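PDB 5ERE: extracellular ligand-binding receptor, which probably senses small solutes through a ketoleucine-binding periplasmic-type domain joined to a tandem PAS sensor region, with cytosine bound in the latter. Local coordinates for residues S464-K469 with I477-R482. Numbering follows the deposited sequence.
Sequences SIISRK and IFVLQR
I466 meets I477 and V479 through aliphatic branches alone, with no flat group between them; the guanidinium of R468, on the same helix as I466, turns a face to its own backbone. On that face S464 O stands 3.0 Å above the plane of the R468 guanidinium, nearer its margin than its middle, at an angle too poor for a hydrogen bond to NH1, and I465 CA sits on the same face. E335 pairs with both R468 NH2 and K469 NZ in salt bridges, and Y377 OH also bonds R468 NH2. The contact itself buries 161 Å². I466 reaches the strand with both branches: CG2 of I466 rests on CB of I477 at 3.7 Å, and is 3.9 Å from CG2 of I477. In the other branch CG1 stands anti to the carbonyl carbon (chi1 -71°) and the chain runs on extended (chi2 161°), carrying CD1 of I466 to 3.7 Å from CG2 of V479. That CD1 also passes CG2 of I477 at 4.1 Å, so the end of I466 bridges two residues on one side of the strand. In the fold, helix 461-470 leads into strand 476-480, which lies between strands 486-488 and 553-561 in a five-stranded antiparallel sheet, probably that of the second module of the tandem PAS sensor; cytosine is bound in the preceding module. The alternation of the strand sends I477 and V479 toward the helix and F478 away. Y488 touches both I466 and V479, L557 touches I477 and V479, and T332 of the long helix 324-357 reaches I477.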
loop_
_atom_site.group_PDB
_atom_site.type_symbol
_atom_site.label_atom_id
_atom_site.label_comp_id
_atom_site.label_asym_id
_atom_site.label_seq_id
_atom_site.Cartn_x
_atom_site.Cartn_y
_atom_site.Cartn_z
ATOM N N SER A 464 -3.418 12.991 -6.507
ATOM C CA SER A 464 -2.797 13.100 -5.207
ATOM C C SER A 464 -3.621 12.298 -4.169
ATOM O O SER A 464 -3.072 11.690 -3.257
ATOM C CB SER A 464 -2.669 14.570 -4.798
ATOM O OG SER A 464 -3.927 15.205 -4.563
ATOM N N ILE A 465 -4.920 12.229 -4.363
ATOM C CA ILE A 465 -5.768 11.496 -3.407
ATOM C C ILE A 465 -5.751 10.012 -3.768
ATOM O O ILE A 465 -5.442 9.151 -2.941
ATOM C CB ILE A 465 -7.174 12.098 -3.396
ATOM C CG1 ILE A 465 -7.101 13.484 -2.756
ATOM C CG2 ILE A 465 -8.197 11.185 -2.631
ATOM C CD1 ILE A 465 -8.134 14.463 -3.218
ATOM N N ILE A 466 -5.990 9.713 -5.039
ATOM C CA ILE A 466 -6.144 8.332 -5.461
ATOM C C ILE A 466 -4.869 7.490 -5.325
ATOM O O ILE A 466 -4.937 6.352 -4.901
ATOM C CB ILE A 466 -6.666 8.278 -6.908
ATOM C CG1 ILE A 466 -8.112 8.739 -6.909
ATOM C CG2 ILE A 466 -6.555 6.897 -7.466
ATOM C CD1 ILE A 466 -8.625 9.159 -8.236
ATOM N N SER A 467 -3.713 8.023 -5.709
ATOM C CA SER A 467 -2.495 7.240 -5.675
ATOM C C SER A 467 -2.117 6.778 -4.252
ATOM O O SER A 467 -1.532 5.712 -4.065
ATOM C CB SER A 467 -1.329 8.048 -6.300
ATOM O OG SER A 467 -1.067 9.195 -5.510
ATOM N N ARG A 468 -2.429 7.566 -3.238
ATOM C CA ARG A 468 -2.206 7.098 -1.875
ATOM C C ARG A 468 -3.100 5.918 -1.536
ATOM O O ARG A 468 -2.683 4.995 -0.842
ATOM C CB ARG A 468 -2.435 8.226 -0.861
ATOM C CG ARG A 468 -1.648 9.504 -1.182
ATOM C CD ARG A 468 -1.711 10.566 -0.024
ATOM N NE ARG A 468 -3.086 10.954 0.311
ATOM C CZ ARG A 468 -3.651 12.151 0.094
ATOM N NH1 ARG A 468 -2.983 13.164 -0.463
ATOM N NH2 ARG A 468 -4.924 12.339 0.455
ATOM N N LYS A 469 -4.338 5.952 -1.999
ATOM C CA LYS A 469 -5.290 4.906 -1.639
ATOM C C LYS A 469 -4.890 3.562 -2.293
ATOM O O LYS A 469 -4.989 2.507 -1.667
ATOM C CB LYS A 469 -6.711 5.326 -2.055
ATOM C CG LYS A 469 -7.414 6.268 -1.096
ATOM C CD LYS A 469 -8.173 5.480 0.007
ATOM C CE LYS A 469 -7.723 5.846 1.391
ATOM N NZ LYS A 469 -8.396 7.070 1.855
ATOM N N ILE A 477 -7.359 2.935 -10.150
ATOM C CA ILE A 477 -8.570 3.744 -10.057
ATOM C C ILE A 477 -8.448 4.922 -11.027
ATOM O O ILE A 477 -7.421 5.629 -11.029
ATOM C CB ILE A 477 -8.796 4.245 -8.621
ATOM C CG1 ILE A 477 -9.067 3.060 -7.700
ATOM C CG2 ILE A 477 -9.925 5.300 -8.547
ATOM C CD1 ILE A 477 -9.377 3.387 -6.312
ATOM N N PHE A 478 -9.483 5.157 -11.836
ATOM C CA PHE A 478 -9.473 6.316 -12.705
ATOM C C PHE A 478 -10.777 7.089 -12.539
ATOM O O PHE A 478 -11.709 6.621 -11.896
ATOM C CB PHE A 478 -9.201 5.923 -14.177
ATOM C CG PHE A 478 -10.200 4.959 -14.769
ATOM C CD1 PHE A 478 -10.042 3.606 -14.592
ATOM C CD2 PHE A 478 -11.280 5.425 -15.515
ATOM C CE1 PHE A 478 -10.961 2.698 -15.165
ATOM C CE2 PHE A 478 -12.200 4.521 -16.096
ATOM C CZ PHE A 478 -12.030 3.170 -15.917
ATOM N N VAL A 479 -10.782 8.318 -13.054
ATOM C CA VAL A 479 -11.913 9.214 -12.977
ATOM C C VAL A 479 -12.348 9.662 -14.348
ATOM O O VAL A 479 -11.563 10.150 -15.146
ATOM C CB VAL A 479 -11.600 10.445 -12.128
ATOM C CG1 VAL A 479 -12.832 11.331 -11.997
ATOM C CG2 VAL A 479 -11.133 10.001 -10.771
ATOM N N LEU A 480 -13.633 9.475 -14.608
ATOM C CA LEU A 480 -14.226 9.850 -15.882
ATOM C C LEU A 480 -15.236 10.957 -15.685
ATOM O O LEU A 480 -16.006 10.969 -14.709
ATOM C CB LEU A 480 -14.940 8.656 -16.527
ATOM C CG LEU A 480 -14.406 8.028 -17.800
ATOM C CD1 LEU A 480 -12.935 7.681 -17.641
ATOM C CD2 LEU A 480 -15.243 6.768 -18.125
ATOM N N GLN A 481 -15.263 11.878 -16.637
ATOM C CA GLN A 481 -16.325 12.863 -16.757
ATOM C C GLN A 481 -17.605 12.254 -17.314
ATOM O O GLN A 481 -17.551 11.241 -17.975
ATOM C CB GLN A 481 -15.885 13.962 -17.677
ATOM C CG GLN A 481 -16.424 15.274 -17.319
ATOM C CD GLN A 481 -15.512 16.350 -17.799
ATOM O OE1 GLN A 481 -15.085 17.179 -17.018
ATOM N NE2 GLN A 481 -15.190 16.332 -19.092
ATOM N N ARG A 482 -18.744 12.894 -17.083
ATOM C CA ARG A 482 -20.020 12.329 -17.559
ATOM C C ARG A 482 -20.009 12.065 -19.069
ATOM O O ARG A 482 -20.396 10.982 -19.505
ATOM C CB ARG A 482 -21.169 13.254 -17.206
ATOM C CG ARG A 482 -22.403 12.552 -16.712
ATOM C CD ARG A 482 -23.292 12.250 -17.832
ATOM N NE ARG A 482 -24.537 11.617 -17.416
ATOM C CZ ARG A 482 -25.398 11.088 -18.282
ATOM N NH1 ARG A 482 -25.113 11.100 -19.585
ATOM N NH2 ARG A 482 -26.524 10.524 -17.855
#